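Local coordinates for protein putative tagatose-6-phosphate ketose/aldose isomerase (Escherichia coli, PDB 3C3J) that is a putative isomerase of the SIS family, with two SIS domains joined in one chain, at residues A[32-37]-A[184-189]; A[72-77]-A[190-195]; A[174-179]-A[341-346]. All coordinates share one frame; numbering follows the deposited sequence.

Contact 1 of 3, residues A[32-37]-A[184-189]; sequences TNIDAL and LAVFAP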
loop_
_atom_site.group_PDB
_atom_site.type_symbol
_atom_site.label_atom_id
_atom_site.label_comp_id
_atom_site.label_asym_id
_atom_site.label_seq_id
_atom_site.Cartn_x
_atom_site.Cartn_y
_atom_site.Cartn_z
ATOM N N THR A 32 -7.163 5.765 -30.121
ATOM C CA THR A 32 -7.511 6.471 -31.364
ATOM C C THR A 32 -8.345 7.747 -31.082
ATOM O O THR A 32 -8.152 8.769 -31.724
ATOM C CB THR A 32 -8.128 5.509 -32.474
ATOM O OG1 THR A 32 -9.361 4.985 -32.040
ATOM C CG2 THR A 32 -7.231 4.342 -32.716
ATOM N N ASN A 33 -9.216 7.718 -30.083
ATOM C CA ASN A 33 -9.889 8.956 -29.650
ATOM C C ASN A 33 -8.917 10.028 -29.135
ATOM O O ASN A 33 -9.060 11.218 -29.410
ATOM C CB ASN A 33 -10.924 8.663 -28.587
ATOM C CG ASN A 33 -11.816 9.839 -28.327
ATOM O OD1 ASN A 33 -12.445 10.374 -29.258
ATOM N ND2 ASN A 33 -11.871 10.278 -27.065
ATOM N N ILE A 34 -7.940 9.591 -28.357
ATOM C CA ILE A 34 -6.911 10.478 -27.822
ATOM C C ILE A 34 -6.156 11.107 -29.012
ATOM O O ILE A 34 -5.859 12.300 -28.991
ATOM C CB ILE A 34 -5.987 9.704 -26.844
ATOM C CG1 ILE A 34 -6.733 9.411 -25.540
ATOM C CG2 ILE A 34 -4.651 10.458 -26.599
ATOM C CD1 ILE A 34 -5.923 8.496 -24.572
ATOM N N ASP A 35 -5.911 10.324 -30.063
ATOM C CA ASP A 35 -5.287 10.877 -31.285
ATOM C C ASP A 35 -6.090 12.047 -31.818
ATOM O O ASP A 35 -5.515 13.077 -32.197
ATOM C CB ASP A 35 -5.132 9.831 -32.397
ATOM C CG ASP A 35 -4.110 8.749 -32.060
ATOM O OD1 ASP A 35 -3.155 9.027 -31.322
ATOM O OD2 ASP A 35 -4.248 7.626 -32.563
ATOM N N ALA A 36 -7.412 11.881 -31.847
ATOM C CA ALA A 36 -8.327 12.920 -32.322
ATOM C C ALA A 36 -8.300 14.167 -31.420
ATOM O O ALA A 36 -8.416 15.291 -31.915
ATOM C CB ALA A 36 -9.733 12.362 -32.417
ATOM N N LEU A 37 -8.123 13.950 -30.116
ATOM C CA LEU A 37 -8.110 15.010 -29.096
ATOM C C LEU A 37 -6.707 15.538 -28.785
ATOM O O LEU A 37 -6.555 16.429 -27.931
ATOM C CB LEU A 37 -8.717 14.464 -27.783
ATOM C CG LEU A 37 -10.228 14.430 -27.642
ATOM C CD1 LEU A 37 -10.893 13.998 -28.941
ATOM C CD2 LEU A 37 -10.601 13.479 -26.500
ATOM N N LEU A 184 -1.622 6.441 -19.524
ATOM C CA LEU A 184 -0.291 6.209 -20.064
ATOM C C LEU A 184 -0.123 6.933 -21.413
ATOM O O LEU A 184 0.890 7.607 -21.637
ATOM C CB LEU A 184 -0.049 4.708 -20.212
ATOM C CG LEU A 184 0.176 3.875 -18.953
ATOM C CD1 LEU A 184 0.112 2.367 -19.323
ATOM C CD2 LEU A 184 1.526 4.194 -18.250
ATOM N N ALA A 185 -1.140 6.849 -22.277
ATOM C CA ALA A 185 -1.082 7.440 -23.615
ATOM C C ALA A 185 -1.074 8.943 -23.566
ATOM O O ALA A 185 -0.450 9.573 -24.404
ATOM C CB ALA A 185 -2.223 6.957 -24.491
ATOM N N VAL A 186 -1.761 9.521 -22.584
ATOM C CA VAL A 186 -1.800 10.971 -22.446
ATOM C C VAL A 186 -0.416 11.490 -22.104
ATOM O O VAL A 186 0.049 12.444 -22.726
ATOM C CB VAL A 186 -2.820 11.440 -21.366
ATOM C CG1 VAL A 186 -2.551 12.923 -20.964
ATOM C CG2 VAL A 186 -4.295 11.249 -21.891
ATOM N N PHE A 187 0.269 10.843 -21.155
ATOM C CA PHE A 187 1.535 11.395 -20.623
ATOM C C PHE A 187 2.807 10.836 -21.225
ATOM O O PHE A 187 3.855 11.479 -21.111
ATOM C CB PHE A 187 1.541 11.306 -19.085
ATOM C CG PHE A 187 0.499 12.168 -18.465
ATOM C CD1 PHE A 187 0.699 13.537 -18.362
ATOM C CD2 PHE A 187 -0.723 11.638 -18.067
ATOM C CE1 PHE A 187 -0.284 14.358 -17.801
ATOM C CE2 PHE A 187 -1.703 12.445 -17.531
ATOM C CZ PHE A 187 -1.487 13.828 -17.417
ATOM N N ALA A 188 2.725 9.668 -21.868
ATOM C CA ALA A 188 3.887 9.051 -22.513
ATOM C C ALA A 188 3.562 8.607 -23.953
ATOM O O ALA A 188 3.764 7.460 -24.317
ATOM C CB ALA A 188 4.388 7.895 -21.676
ATOM N N PRO A 189 3.078 9.536 -24.785
ATOM C CA PRO A 189 2.621 9.133 -26.127
ATOM C C PRO A 189 3.728 8.664 -27.064
ATOM O O PRO A 189 3.460 8.000 -28.067
ATOM C CB PRO A 189 1.956 10.393 -26.674
ATOM C CG PRO A 189 2.641 11.506 -25.974
ATOM C CD PRO A 189 2.900 10.986 -24.565
#

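Contact 2 of 3, residues A[72-77]-A[190-195]; sequences APWLAS and ETINSQ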
loop_
_atom_site.group_PDB
_atom_site.type_symbol
_atom_site.label_atom_id
_atom_site.label_comp_id
_atom_site.label_asym_id
_atom_site.label_seq_id
_atom_site.Cartn_x
_atom_site.Cartn_y
_atom_site.Cartn_z
ATOM N N ALA A 72 2.090 5.314 -11.602
ATOM C CA ALA A 72 2.643 6.601 -11.149
ATOM C C ALA A 72 4.189 6.603 -11.067
ATOM O O ALA A 72 4.844 7.530 -11.564
ATOM C CB ALA A 72 2.007 7.033 -9.825
ATOM N N PRO A 73 4.785 5.551 -10.483
ATOM C CA PRO A 73 6.250 5.558 -10.418
ATOM C C PRO A 73 6.906 5.522 -11.784
ATOM O O PRO A 73 7.823 6.289 -12.027
ATOM C CB PRO A 73 6.577 4.290 -9.627
ATOM C CG PRO A 73 5.300 3.992 -8.860
ATOM C CD PRO A 73 4.227 4.367 -9.803
ATOM N N TRP A 74 6.457 4.636 -12.660
ATOM C CA TRP A 74 6.951 4.629 -14.039
ATOM C C TRP A 74 6.777 5.980 -14.727
ATOM O O TRP A 74 7.724 6.504 -15.344
ATOM C CB TRP A 74 6.296 3.523 -14.865
ATOM C CG TRP A 74 6.874 3.459 -16.230
ATOM C CD1 TRP A 74 8.056 2.875 -16.581
ATOM C CD2 TRP A 74 6.342 4.054 -17.428
ATOM N NE1 TRP A 74 8.287 3.054 -17.937
ATOM C CE2 TRP A 74 7.255 3.771 -18.476
ATOM C CE3 TRP A 74 5.189 4.805 -17.714
ATOM C CZ2 TRP A 74 7.046 4.192 -19.793
ATOM C CZ3 TRP A 74 4.969 5.212 -19.038
ATOM C CH2 TRP A 74 5.892 4.903 -20.056
ATOM N N LEU A 75 5.597 6.579 -14.593
ATOM C CA LEU A 75 5.372 7.902 -15.184
ATOM C C LEU A 75 6.345 8.963 -14.619
ATOM O O LEU A 75 6.871 9.807 -15.359
ATOM C CB LEU A 75 3.922 8.349 -14.993
ATOM C CG LEU A 75 2.893 7.781 -15.969
ATOM C CD1 LEU A 75 1.484 8.211 -15.564
ATOM C CD2 LEU A 75 3.225 8.175 -17.415
ATOM N N ALA A 76 6.571 8.918 -13.307
ATOM C CA ALA A 76 7.504 9.828 -12.659
ATOM C C ALA A 76 8.899 9.700 -13.295
ATOM O O ALA A 76 9.508 10.709 -13.680
ATOM C CB ALA A 76 7.567 9.526 -11.144
ATOM N N SER A 77 9.392 8.469 -13.405
ATOM C CA SER A 77 10.750 8.238 -13.883
ATOM C C SER A 77 10.849 8.458 -15.373
ATOM O O SER A 77 11.845 9.014 -15.839
ATOM C CB SER A 77 11.252 6.834 -13.565
ATOM O OG SER A 77 10.372 5.848 -14.058
ATOM N N GLU A 190 4.964 8.998 -26.728
ATOM C CA GLU A 190 6.100 8.552 -27.527
ATOM C C GLU A 190 6.393 7.062 -27.315
ATOM O O GLU A 190 7.159 6.470 -28.085
ATOM C CB GLU A 190 7.324 9.425 -27.233
ATOM C CG GLU A 190 7.936 9.285 -25.839
ATOM C CD GLU A 190 7.105 9.924 -24.691
ATOM O OE1 GLU A 190 6.126 10.657 -24.912
ATOM O OE2 GLU A 190 7.457 9.703 -23.532
ATOM N N THR A 191 5.787 6.474 -26.276
ATOM C CA THR A 191 5.991 5.086 -25.870
ATOM C C THR A 191 4.690 4.308 -25.952
ATOM O O THR A 191 4.655 3.184 -26.464
ATOM C CB THR A 191 6.503 5.015 -24.397
ATOM O OG1 THR A 191 7.701 5.768 -24.282
ATOM C CG2 THR A 191 6.777 3.577 -23.913
ATOM N N ILE A 192 3.617 4.902 -25.423
ATOM C CA ILE A 192 2.333 4.240 -25.352
ATOM C C ILE A 192 1.389 5.021 -26.232
ATOM O O ILE A 192 1.021 6.132 -25.914
ATOM C CB ILE A 192 1.788 4.185 -23.891
ATOM C CG1 ILE A 192 2.833 3.558 -22.940
ATOM C CG2 ILE A 192 0.424 3.491 -23.877
ATOM C CD1 ILE A 192 3.130 2.094 -23.182
ATOM N N ASN A 193 1.028 4.451 -27.374
ATOM C CA ASN A 193 0.196 5.168 -28.313
ATOM C C ASN A 193 -0.641 4.202 -29.118
ATOM O O ASN A 193 -0.544 2.990 -28.948
ATOM C CB ASN A 193 1.047 6.110 -29.189
ATOM C CG ASN A 193 2.113 5.389 -29.959
ATOM O OD1 ASN A 193 1.815 4.478 -30.711
ATOM N ND2 ASN A 193 3.374 5.778 -29.760
ATOM N N SER A 194 -1.459 4.741 -30.008
ATOM C CA SER A 194 -2.445 3.914 -30.712
ATOM C C SER A 194 -1.775 2.965 -31.674
ATOM O O SER A 194 -2.409 2.054 -32.155
ATOM C CB SER A 194 -3.461 4.776 -31.447
ATOM O OG SER A 194 -2.793 5.555 -32.408
ATOM N N GLN A 195 -0.489 3.177 -31.949
ATOM C CA GLN A 195 0.288 2.221 -32.721
ATOM C C GLN A 195 0.953 1.163 -31.836
ATOM O O GLN A 195 0.659 -0.048 -31.978
ATOM C CB GLN A 195 1.334 2.933 -33.611
ATOM C CG GLN A 195 0.697 3.589 -34.850
ATOM C CD GLN A 195 -0.121 2.588 -35.701
ATOM O OE1 GLN A 195 0.417 1.597 -36.224
ATOM N NE2 GLN A 195 -1.422 2.839 -35.824
#

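Contact 3 of 3, residues A[174-179]-A[341-346]; sequences SSITTM and CFLMYA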
loop_
_atom_site.group_PDB
_atom_site.type_symbol
_atom_site.label_atom_id
_atom_site.label_comp_id
_atom_site.label_asym_id
_atom_site.label_seq_id
_atom_site.Cartn_x
_atom_site.Cartn_y
_atom_site.Cartn_z
ATOM N N SER A 174 -13.033 -3.662 -17.900
ATOM C CA SER A 174 -12.655 -2.768 -19.024
ATOM C C SER A 174 -12.550 -1.296 -18.628
ATOM O O SER A 174 -11.804 -0.545 -19.258
ATOM C CB SER A 174 -13.594 -2.916 -20.239
ATOM O OG SER A 174 -14.880 -2.362 -20.024
ATOM N N SER A 175 -13.283 -0.865 -17.607
ATOM C CA SER A 175 -13.189 0.537 -17.147
ATOM C C SER A 175 -11.754 0.818 -16.641
ATOM O O SER A 175 -11.071 1.723 -17.140
ATOM C CB SER A 175 -14.236 0.834 -16.076
ATOM O OG SER A 175 -14.183 -0.119 -15.034
ATOM N N ILE A 176 -11.281 -0.006 -15.717
ATOM C CA ILE A 176 -9.955 0.175 -15.152
ATOM C C ILE A 176 -8.848 0.066 -16.224
ATOM O O ILE A 176 -8.011 0.944 -16.330
ATOM C CB ILE A 176 -9.665 -0.737 -13.909
ATOM C CG1 ILE A 176 -8.226 -0.519 -13.411
ATOM C CG2 ILE A 176 -9.874 -2.220 -14.179
ATOM C CD1 ILE A 176 -7.174 -1.339 -14.064
ATOM N N THR A 177 -8.842 -0.995 -17.017
ATOM C CA THR A 177 -7.775 -1.159 -18.010
ATOM C C THR A 177 -7.806 -0.047 -19.079
ATOM O O THR A 177 -6.742 0.452 -19.500
ATOM C CB THR A 177 -7.767 -2.569 -18.626
ATOM O OG1 THR A 177 -9.019 -2.811 -19.297
ATOM C CG2 THR A 177 -7.455 -3.638 -17.514
ATOM N N THR A 178 -8.992 0.401 -19.476
ATOM C CA THR A 178 -9.052 1.433 -20.507
ATOM C C THR A 178 -8.610 2.795 -19.962
ATOM O O THR A 178 -7.861 3.533 -20.626
ATOM C CB THR A 178 -10.440 1.477 -21.225
ATOM O OG1 THR A 178 -10.796 0.149 -21.652
ATOM C CG2 THR A 178 -10.376 2.421 -22.448
HETATM N N MSE A 179 -9.000 3.096 -18.726
HETATM C CA MSE A 179 -8.535 4.306 -18.059
HETATM C C MSE A 179 -7.023 4.294 -17.888
HETATM O O MSE A 179 -6.383 5.314 -18.119
HETATM C CB MSE A 179 -9.238 4.497 -16.705
HETATM C CG MSE A 179 -10.693 4.927 -16.871
HETATM SE SE MSE A 179 -11.599 5.388 -15.182
HETATM C CE MSE A 179 -11.250 3.784 -14.202
ATOM N N CYS A 341 -1.573 -7.746 -19.587
ATOM C CA CYS A 341 -1.517 -9.203 -19.785
ATOM C C CYS A 341 -1.831 -9.973 -18.504
ATOM O O CYS A 341 -2.656 -10.872 -18.524
ATOM C CB CYS A 341 -0.140 -9.618 -20.271
ATOM S SG CYS A 341 0.466 -8.717 -21.753
ATOM N N PHE A 342 -1.188 -9.612 -17.393
ATOM C CA PHE A 342 -1.429 -10.313 -16.123
ATOM C C PHE A 342 -2.883 -10.181 -15.688
ATOM O O PHE A 342 -3.488 -11.155 -15.237
ATOM C CB PHE A 342 -0.511 -9.795 -15.023
ATOM C CG PHE A 342 0.959 -10.049 -15.278
ATOM C CD1 PHE A 342 1.428 -11.337 -15.514
ATOM C CD2 PHE A 342 1.865 -9.005 -15.267
ATOM C CE1 PHE A 342 2.787 -11.570 -15.748
ATOM C CE2 PHE A 342 3.222 -9.222 -15.489
ATOM C CZ PHE A 342 3.685 -10.517 -15.733
ATOM N N LEU A 343 -3.443 -8.985 -15.837
ATOM C CA LEU A 343 -4.821 -8.738 -15.476
ATOM C C LEU A 343 -5.824 -9.623 -16.235
ATOM O O LEU A 343 -6.833 -10.011 -15.666
ATOM C CB LEU A 343 -5.169 -7.239 -15.625
ATOM C CG LEU A 343 -4.612 -6.384 -14.478
ATOM C CD1 LEU A 343 -4.861 -4.905 -14.756
ATOM C CD2 LEU A 343 -5.137 -6.788 -13.069
HETATM N N MSE A 344 -5.534 -9.943 -17.493
HETATM C CA MSE A 344 -6.394 -10.857 -18.269
HETATM C C MSE A 344 -6.580 -12.181 -17.529
HETATM O O MSE A 344 -7.716 -12.671 -17.424
HETATM C CB MSE A 344 -5.818 -11.127 -19.675
HETATM C CG MSE A 344 -5.638 -9.892 -20.553
HETATM SE SE MSE A 344 -7.330 -8.859 -20.859
HETATM C CE MSE A 344 -7.125 -7.483 -19.409
ATOM N N TYR A 345 -5.490 -12.737 -16.998
ATOM C CA TYR A 345 -5.558 -13.988 -16.238
ATOM C C TYR A 345 -6.301 -13.791 -14.915
ATOM O O TYR A 345 -7.176 -14.585 -14.600
ATOM C CB TYR A 345 -4.174 -14.605 -16.002
ATOM C CG TYR A 345 -3.452 -14.979 -17.276
ATOM C CD1 TYR A 345 -3.728 -16.173 -17.934
ATOM C CD2 TYR A 345 -2.475 -14.138 -17.813
ATOM C CE1 TYR A 345 -3.074 -16.501 -19.118
ATOM C CE2 TYR A 345 -1.821 -14.452 -18.979
ATOM C CZ TYR A 345 -2.116 -15.640 -19.626
ATOM O OH TYR A 345 -1.452 -15.950 -20.782
ATOM N N ALA A 346 -5.962 -12.732 -14.161
ATOM C CA ALA A 346 -6.589 -12.465 -12.875
ATOM C C ALA A 346 -8.111 -12.231 -12.971
ATOM O O ALA A 346 -8.894 -12.722 -12.129
ATOM C CB ALA A 346 -5.905 -11.258 -12.204
#

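Contact 1 of 3, residues A[32-37]-A[184-189]
Val186, which offers its methyl CG2 to Ile34, lays its other branch, CG1, on one face of the neighbouring Phe187 ring, 3.5 Å from the ring plane and off-centre, near the ring's outer atoms. The same ring packs edge-to-face with Phe83. Across the contact the work is done by a single methyl. Ile34 CD1 lies 4.0 Å from Ala185 CB and, a little more loosely, 4.2 Å from Val186 CG2, with the Ile34 and Val186 side chains crossing at about a right angle. The extended end of Ile34 (chi2 173°) carries CD1 straight out from CA, so it bridges backbones whose nearest CA atoms, those of Ile34 and Val186, stand 7.4 Å apart. All three residues are buried, and the contacts between them are apolar; 109 Å² is buried in all. Polar contacts come from one turn farther along helix 23-49: Arg38 donates through NH1 to Val186 O and through NH2 to Ala185 O, gripping two carbonyls near the end of helix 174-187. Leu31, Leu41 and Leu45 of helix 23-49 continue the apolar seam, Leu159 of strand 159-160 closes against Val186 and Leu37, and strand 105-111 meets Phe187 through Leu106 and Ile108.

Contact 2 of 3, residues A[72-77]-A[190-195]
Trp74 reaches from helix 63-79 toward Thr191 and Ile192 and touches both with the far end of its six-membered ring. Its CH2 lies 4.2 Å from Thr191 CG2 and 4.4 Å from Ile192 CG1, an oblique approach to the indole. Setting CG anti to the backbone N (chi1 -176°) swings the indole out from the helix to meet the Thr191 side chain, which comes from the opposite direction. The closer part of this light, 82 Å² contact is the Thr191 methyl against the indole; Ile192 touches it more loosely but is buried, resting also on Leu184 and Phe197. His78 stacks on Trp74 and touches both Thr191 and Glu190. The loose, solvent side is formed by Glu190 and, at the other end of the segment, Gln195, both exposed. Between them the loop is held by its own bonds. Asn193 OD1 accepts from Gln195 N at 2.9 Å, in the carbonyl plane and on a lone pair, though bent at the hydrogen (135°); it also takes Thr196 N, while Asn193 ND2 donates back to Pro189 O. The bond to Gln195 N makes an Asx turn, here in the loop that leads from helix 174-187 to helix 198-210.

Contact 3 of 3, residues A[174-179]-A[341-346]
Thr177 faces Leu343 and Met344, the latter a selenomethionine, and its two branches part company at CB. OG1 sits between the backbone N and the carbonyl carbon (chi1 61°) and is engaged by Gln23 NE2 and Trp27 NE1; the same rotamer turns the methyl toward helix 335-356. That methyl, CG2, meets Leu343 CD1 at 4.0 Å and the terminal CE of Met344 at 4.3 Å; the Thr177 and Leu343 side chains run past one another, pointing opposite ways. Leu343 CD1 also receives Ile176 CD1, 4.3 Å away, so one leucine methyl meets two neighbouring residues of the facing helix. One turn is reinforced behind this surface: Thr178 OG1 donates to Ser174 O at 2.7 Å, tilted 19° from the carbonyl plane, and the same oxygen accepts from Thr178 N. The four touching residues are buried, enclosing 110 Å² between helix segments that run antiparallel (177°) with axes 11.7 Å apart. Each helix follows the fifth strand of a parallel sheet with strand order 2-1-3-4-5, one sheet in each SIS domain. The pairing thus joins corresponding helices of the two domains, an arrangement consistent with a tandem SIS-domain protein.

Contacts 1 and 2 are neighbours, their centres 10 Å apart, and meet directly. Leu184 CD2 packs 3.7 Å from Trp74 CZ3, Ala188 CB lies 3.7 Å from Trp74 CH2, and Ala185 CB is 3.6 Å from Ile192 O; Asp35 OD2 and Ser194 OG form a probable hydrogen bond. Helix 174-187 ties contact 1 to contact 3: its beginning faces the second SIS domain, its end lies against helix 23-49. Contact 3 stands about 18 Å from contact 1 and 17 Å from contact 2, centre to centre, and touches neither. It lies nearest the middle of the chain, whereas Pro73 and Ser77 of contact 2 pack on the second subunit.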